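Local coordinates for protein leucine aminopeptidase 2 (Saccharomyces cerevisiae, PDB 2XQ0) that cleaves di- and tripeptides as a zinc-dependent M1-family aminopeptidase and also shows low epoxide hydrolase activity in vitro, at residues A[215-220]-A[234-239]; A[222-227]-A[261-266]. All coordinates share one frame; numbering follows the deposited sequence.

Contact 1 of 2, residues A[215-220]-A[234-239]; sequences SSAPIG and DCQWEF
Gln236 reaches from helix 229-239 to the edge strand 215-220, where its NE2 donates a hydrogen bond to Pro218 O at 3.0 Å. The N-H...O angle of 157° makes this bond fairly straight, the acceptor lies close to the amide plane of the glutamine, and the nitrogen lies in the carbonyl plane of Pro218. An extended side chain covers the span, with CG anti to the backbone N (chi1 -173°). Ala217 CB lies over one face of the amide, 3.7 Å from Gln236 CD, and OE1 is held by Lys233 one turn back along the helix. The tighter, buried part is next to this bond, where Ile219 CG2 rests on Phe239 CB at 3.9 Å. Both side chains also reach Ile264 of strand 264-266, which places the helix against the edge of the mixed sheet. Ile219 and Gly220 both face Ser223, a classic beta bulge in the edge strand. The solvent side is thinner: exposed Pro218 adds little beyond its ring, with CD 3.9 Å from Gln236 NE2. Without the amide, as with an alanine here, Pro218 O would probably lose this donor and a gap would open over Ala217. With a strand-to-helix axis distance of 8.0 Å and 245 Å² buried in all, the chemistry implies an apolar seam closed toward solvent by one polar tie, which takes up a backbone carbonyl of the sheet's outermost strand.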
loop_
_atom_site.group_PDB
_atom_site.type_symbol
_atom_site.label_atom_id
_atom_site.label_comp_id
_atom_site.label_asym_id
_atom_site.label_seq_id
_atom_site.Cartn_x
_atom_site.Cartn_y
_atom_site.Cartn_z
ATOM N N SER A 215 -4.530 -12.270 -19.697
ATOM C CA SER A 215 -3.727 -12.083 -20.887
ATOM C C SER A 215 -2.742 -10.977 -20.563
ATOM O O SER A 215 -2.772 -10.424 -19.461
ATOM C CB SER A 215 -4.603 -11.754 -22.103
ATOM O OG SER A 215 -5.711 -10.946 -21.762
ATOM N N SER A 216 -1.849 -10.682 -21.497
ATOM C CA SER A 216 -0.790 -9.726 -21.261
ATOM C C SER A 216 -0.437 -8.946 -22.528
ATOM O O SER A 216 -0.713 -9.396 -23.650
ATOM C CB SER A 216 0.446 -10.446 -20.743
ATOM O OG SER A 216 1.011 -11.215 -21.779
ATOM N N ALA A 217 0.184 -7.784 -22.335
ATOM C CA ALA A 217 0.553 -6.879 -23.430
ATOM C C ALA A 217 1.751 -6.033 -23.011
ATOM O O ALA A 217 1.854 -5.616 -21.860
ATOM C CB ALA A 217 -0.614 -5.983 -23.794
ATOM N N PRO A 218 2.669 -5.779 -23.943
ATOM C CA PRO A 218 3.841 -4.982 -23.571
ATOM C C PRO A 218 3.516 -3.522 -23.279
ATOM O O PRO A 218 2.754 -2.896 -24.003
ATOM C CB PRO A 218 4.731 -5.079 -24.806
ATOM C CG PRO A 218 3.742 -5.331 -25.972
ATOM C CD PRO A 218 2.708 -6.232 -25.351
ATOM N N ILE A 219 4.097 -2.976 -22.216
ATOM C CA ILE A 219 3.941 -1.549 -21.941
ATOM C C ILE A 219 5.277 -0.829 -21.934
ATOM O O ILE A 219 5.340 0.354 -21.639
ATOM C CB ILE A 219 3.213 -1.287 -20.608
ATOM C CG1 ILE A 219 3.823 -2.139 -19.471
ATOM C CG2 ILE A 219 1.736 -1.582 -20.761
ATOM C CD1 ILE A 219 3.167 -1.920 -18.112
ATOM N N GLY A 220 6.343 -1.549 -22.258
ATOM C CA GLY A 220 7.662 -0.949 -22.343
ATOM C C GLY A 220 8.687 -2.020 -22.652
ATOM O O GLY A 220 8.342 -3.195 -22.684
ATOM N N ASP A 234 -7.142 -1.281 -22.760
ATOM C CA ASP A 234 -7.264 -0.047 -21.992
ATOM C C ASP A 234 -6.071 0.102 -21.042
ATOM O O ASP A 234 -5.535 1.201 -20.855
ATOM C CB ASP A 234 -8.557 -0.024 -21.175
ATOM C CG ASP A 234 -9.801 0.175 -22.032
ATOM O OD1 ASP A 234 -9.683 0.735 -23.136
ATOM O OD2 ASP A 234 -10.903 -0.228 -21.597
ATOM N N CYS A 235 -5.674 -1.003 -20.422
ATOM C CA CYS A 235 -4.564 -0.982 -19.467
ATOM C C CYS A 235 -3.270 -0.669 -20.190
ATOM O O CYS A 235 -2.464 0.120 -19.723
ATOM C CB CYS A 235 -4.449 -2.336 -18.775
ATOM S SG CYS A 235 -5.787 -2.640 -17.614
ATOM N N GLN A 236 -3.080 -1.289 -21.349
ATOM C CA GLN A 236 -1.865 -1.062 -22.129
ATOM C C GLN A 236 -1.715 0.408 -22.481
ATOM O O GLN A 236 -0.625 0.992 -22.359
ATOM C CB GLN A 236 -1.852 -1.939 -23.387
ATOM C CG GLN A 236 -0.549 -1.876 -24.167
ATOM C CD GLN A 236 -0.613 -2.645 -25.468
ATOM O OE1 GLN A 236 -1.688 -2.873 -26.014
ATOM N NE2 GLN A 236 0.538 -3.053 -25.966
ATOM N N TRP A 237 -2.811 1.028 -22.901
ATOM C CA TRP A 237 -2.740 2.425 -23.294
ATOM C C TRP A 237 -2.408 3.288 -22.079
ATOM O O TRP A 237 -1.670 4.253 -22.181
ATOM C CB TRP A 237 -4.058 2.891 -23.931
ATOM C CG TRP A 237 -3.991 4.319 -24.394
ATOM C CD1 TRP A 237 -3.585 4.764 -25.621
ATOM C CD2 TRP A 237 -4.332 5.485 -23.636
ATOM N NE1 TRP A 237 -3.651 6.139 -25.671
ATOM C CE2 TRP A 237 -4.114 6.605 -24.467
ATOM C CE3 TRP A 237 -4.812 5.692 -22.338
ATOM C CZ2 TRP A 237 -4.345 7.911 -24.036
ATOM C CZ3 TRP A 237 -5.040 6.992 -21.909
ATOM C CH2 TRP A 237 -4.810 8.085 -22.762
ATOM N N GLU A 238 -2.943 2.925 -20.923
ATOM C CA GLU A 238 -2.801 3.781 -19.748
ATOM C C GLU A 238 -1.351 3.833 -19.266
ATOM O O GLU A 238 -0.913 4.847 -18.728
ATOM C CB GLU A 238 -3.730 3.334 -18.617
ATOM C CG GLU A 238 -4.017 4.412 -17.559
ATOM C CD GLU A 238 -5.254 5.265 -17.900
ATOM O OE1 GLU A 238 -5.990 4.897 -18.836
ATOM O OE2 GLU A 238 -5.492 6.289 -17.225
ATOM N N PHE A 239 -0.598 2.757 -19.498
ATOM C CA PHE A 239 0.730 2.607 -18.904
ATOM C C PHE A 239 1.866 2.739 -19.905
ATOM O O PHE A 239 3.007 3.011 -19.523
ATOM C CB PHE A 239 0.858 1.228 -18.243
ATOM C CG PHE A 239 -0.047 1.032 -17.062
ATOM C CD1 PHE A 239 -0.204 2.030 -16.116
ATOM C CD2 PHE A 239 -0.710 -0.166 -16.878
ATOM C CE1 PHE A 239 -1.037 1.843 -15.022
ATOM C CE2 PHE A 239 -1.531 -0.357 -15.785
ATOM C CZ PHE A 239 -1.700 0.652 -14.862
#

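Contact 2 of 2, residues A[222-227]-A[261-266]; sequences RSTVYT and TYDILV
Asp263 sits beside Thr224, and its OD1 accepts the backbone N-H of Thr224 at 2.9 Å. The bond is bent, with an N-H...O angle of 138°, and it meets OD1 from above the carboxylate plane. With CG anti to its own carbonyl carbon (chi1 -68°), the aspartate side chain runs alongside that of Thr224, and a water joins Thr224 OG1 to OD1. A second water links OD2 to Tyr226 OH. OD2 also lies in the plane of the Tyr226 ring at its edge, 3.9 Å from CE2, with ring and carboxylate planes 58° apart.

Two hydroxyls grip backbone carbonyls of the partner segment. Ser223 OG donates to Tyr262 O at 2.8 Å, in the carbonyl plane and on a lone pair. Thr227 OG1, anti to its backbone N, donates to Val266 O at 3.0 Å, tilted out of that carbonyl plane. Between them the strands pair in parallel register, Val225 with Ile264 and Tyr226 with Leu265; Tyr226 N to Ile264 O (2.8 Å) and Val266 N to Tyr226 O represent the nearly straight backbone bonds. On the face carrying Val225, its CG2 meets Val266 CG2 at 3.9 Å. On the face of Tyr226, its CB meets Leu265 CD1 at the same separation.

Parallel strands 223-227 and 264-266, joined through helices 229-239 and 243-253, form a beta-alpha-beta crossover. Strand 215-220 flanks 223-227, while strand 282-284 continues the sheet beyond 264-266. Helix 243-253 packs on Ser223 and Tyr262, and its Glu244 and Glu251 form salt bridges with Arg222. Tyr262 hydrogen-bonds Thr282 through its hydroxyl and touches helix 297-311 at Glu302, the catalytic proton acceptor.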
loop_
_atom_site.group_PDB
_atom_site.type_symbol
_atom_site.label_atom_id
_atom_site.label_comp_id
_atom_site.label_asym_id
_atom_site.label_seq_id
_atom_site.Cartn_x
_atom_site.Cartn_y
_atom_site.Cartn_z
ATOM N N ARG A 222 10.943 -3.324 -20.887
ATOM C CA ARG A 222 11.114 -4.346 -19.866
ATOM C C ARG A 222 9.867 -4.464 -18.997
ATOM O O ARG A 222 9.954 -4.856 -17.839
ATOM C CB ARG A 222 12.358 -4.079 -19.008
ATOM C CG ARG A 222 12.372 -2.699 -18.408
ATOM C CD ARG A 222 13.669 -2.394 -17.662
ATOM N NE ARG A 222 13.927 -0.953 -17.672
ATOM C CZ ARG A 222 14.901 -0.364 -16.995
ATOM N NH1 ARG A 222 15.721 -1.085 -16.242
ATOM N NH2 ARG A 222 15.055 0.947 -17.074
ATOM N N SER A 223 8.712 -4.166 -19.583
ATOM C CA SER A 223 7.467 -4.119 -18.826
ATOM C C SER A 223 6.282 -4.710 -19.572
ATOM O O SER A 223 6.065 -4.435 -20.736
ATOM C CB SER A 223 7.151 -2.681 -18.422
ATOM O OG SER A 223 8.145 -2.176 -17.550
ATOM N N THR A 224 5.494 -5.502 -18.868
ATOM C CA THR A 224 4.317 -6.101 -19.463
ATOM C C THR A 224 3.168 -5.875 -18.513
ATOM O O THR A 224 3.352 -5.924 -17.308
ATOM C CB THR A 224 4.530 -7.603 -19.619
ATOM O OG1 THR A 224 5.732 -7.835 -20.378
ATOM C CG2 THR A 224 3.341 -8.255 -20.298
ATOM N N VAL A 225 1.980 -5.628 -19.035
ATOM C CA VAL A 225 0.813 -5.588 -18.159
ATOM C C VAL A 225 -0.028 -6.864 -18.297
ATOM O O VAL A 225 -0.166 -7.405 -19.400
ATOM C CB VAL A 225 -0.047 -4.322 -18.394
ATOM C CG1 VAL A 225 -0.605 -4.291 -19.827
ATOM C CG2 VAL A 225 -1.192 -4.259 -17.372
ATOM N N TYR A 226 -0.563 -7.343 -17.172
ATOM C CA TYR A 226 -1.413 -8.531 -17.116
ATOM C C TYR A 226 -2.786 -8.113 -16.611
ATOM O O TYR A 226 -2.878 -7.302 -15.709
ATOM C CB TYR A 226 -0.816 -9.580 -16.174
ATOM C CG TYR A 226 0.459 -10.186 -16.684
ATOM C CD1 TYR A 226 0.436 -11.364 -17.415
ATOM C CD2 TYR A 226 1.696 -9.582 -16.438
ATOM C CE1 TYR A 226 1.601 -11.927 -17.902
ATOM C CE2 TYR A 226 2.871 -10.144 -16.919
ATOM C CZ TYR A 226 2.810 -11.317 -17.652
ATOM O OH TYR A 226 3.960 -11.897 -18.148
ATOM N N THR A 227 -3.851 -8.627 -17.220
ATOM C CA THR A 227 -5.199 -8.347 -16.740
ATOM C C THR A 227 -6.215 -9.197 -17.488
ATOM O O THR A 227 -5.842 -10.026 -18.313
ATOM C CB THR A 227 -5.589 -6.853 -16.848
ATOM O OG1 THR A 227 -6.848 -6.631 -16.191
ATOM C CG2 THR A 227 -5.686 -6.413 -18.290
ATOM N N THR A 261 12.617 -7.446 -14.926
ATOM C CA THR A 261 11.405 -6.891 -15.494
ATOM C C THR A 261 10.692 -6.059 -14.441
ATOM O O THR A 261 10.897 -6.251 -13.243
ATOM C CB THR A 261 10.465 -8.001 -15.953
ATOM O OG1 THR A 261 10.164 -8.845 -14.835
ATOM C CG2 THR A 261 11.127 -8.832 -17.057
ATOM N N TYR A 262 9.893 -5.109 -14.907
ATOM C CA TYR A 262 8.927 -4.423 -14.058
ATOM C C TYR A 262 7.525 -4.587 -14.658
ATOM O O TYR A 262 7.145 -3.871 -15.594
ATOM C CB TYR A 262 9.249 -2.939 -13.889
ATOM C CG TYR A 262 8.265 -2.316 -12.926
ATOM C CD1 TYR A 262 8.460 -2.412 -11.546
ATOM C CD2 TYR A 262 7.100 -1.725 -13.380
ATOM C CE1 TYR A 262 7.537 -1.866 -10.659
ATOM C CE2 TYR A 262 6.164 -1.183 -12.494
ATOM C CZ TYR A 262 6.390 -1.258 -11.146
ATOM O OH TYR A 262 5.457 -0.732 -10.276
ATOM N N ASP A 263 6.760 -5.539 -14.129
ATOM C CA ASP A 263 5.465 -5.865 -14.705
ATOM C C ASP A 263 4.361 -5.400 -13.779
ATOM O O ASP A 263 4.585 -5.217 -12.590
ATOM C CB ASP A 263 5.347 -7.375 -14.920
ATOM C CG ASP A 263 6.282 -7.887 -16.005
ATOM O OD1 ASP A 263 6.792 -7.077 -16.823
ATOM O OD2 ASP A 263 6.481 -9.115 -16.053
ATOM N N ILE A 264 3.168 -5.217 -14.337
ATOM C CA ILE A 264 2.005 -4.787 -13.571
ATOM C C ILE A 264 0.821 -5.739 -13.783
ATOM O O ILE A 264 0.470 -6.041 -14.916
ATOM C CB ILE A 264 1.601 -3.368 -13.974
ATOM C CG1 ILE A 264 2.766 -2.404 -13.741
ATOM C CG2 ILE A 264 0.308 -2.918 -13.215
ATOM C CD1 ILE A 264 2.571 -1.047 -14.375
ATOM N N LEU A 265 0.224 -6.220 -12.689
ATOM C CA LEU A 265 -1.028 -6.969 -12.749
ATOM C C LEU A 265 -2.162 -6.026 -12.402
ATOM O O LEU A 265 -2.193 -5.500 -11.297
ATOM C CB LEU A 265 -1.031 -8.125 -11.728
ATOM C CG LEU A 265 -2.384 -8.818 -11.522
ATOM C CD1 LEU A 265 -2.805 -9.524 -12.778
ATOM C CD2 LEU A 265 -2.350 -9.819 -10.339
ATOM N N VAL A 266 -3.085 -5.793 -13.338
ATOM C CA VAL A 266 -4.237 -4.952 -13.044
ATOM C C VAL A 266 -5.332 -5.882 -12.578
ATOM O O VAL A 266 -5.886 -6.658 -13.361
ATOM C CB VAL A 266 -4.703 -4.095 -14.246
ATOM C CG1 VAL A 266 -5.995 -3.385 -13.901
ATOM C CG2 VAL A 266 -3.618 -3.064 -14.621
HETATM O O HOH W 1 7.992 -7.880 -18.888
HETATM O O HOH W 2 6.573 -10.592 -18.112
#

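From the N terminus the chain enters strand 215-220, turns back antiparallel through 223-227, and passes into helix 229-239. Contact 1 closes this short excursion, bringing the helix back against the first strand across 13 intervening residues. Contact 2 closes a longer one: 33 residues, mostly helical, separate 222-227 from its parallel neighbour 261-266. Because 222-227 lies within the first loop and 261-266 beyond it, the two closures cross instead of nesting. They meet where Ala217 O lies 2.8 Å from Val225 N, consistent with strand pairing. Together they tie an edge hairpin and its covering helix to the sheet alongside the zinc-binding helix 297-311.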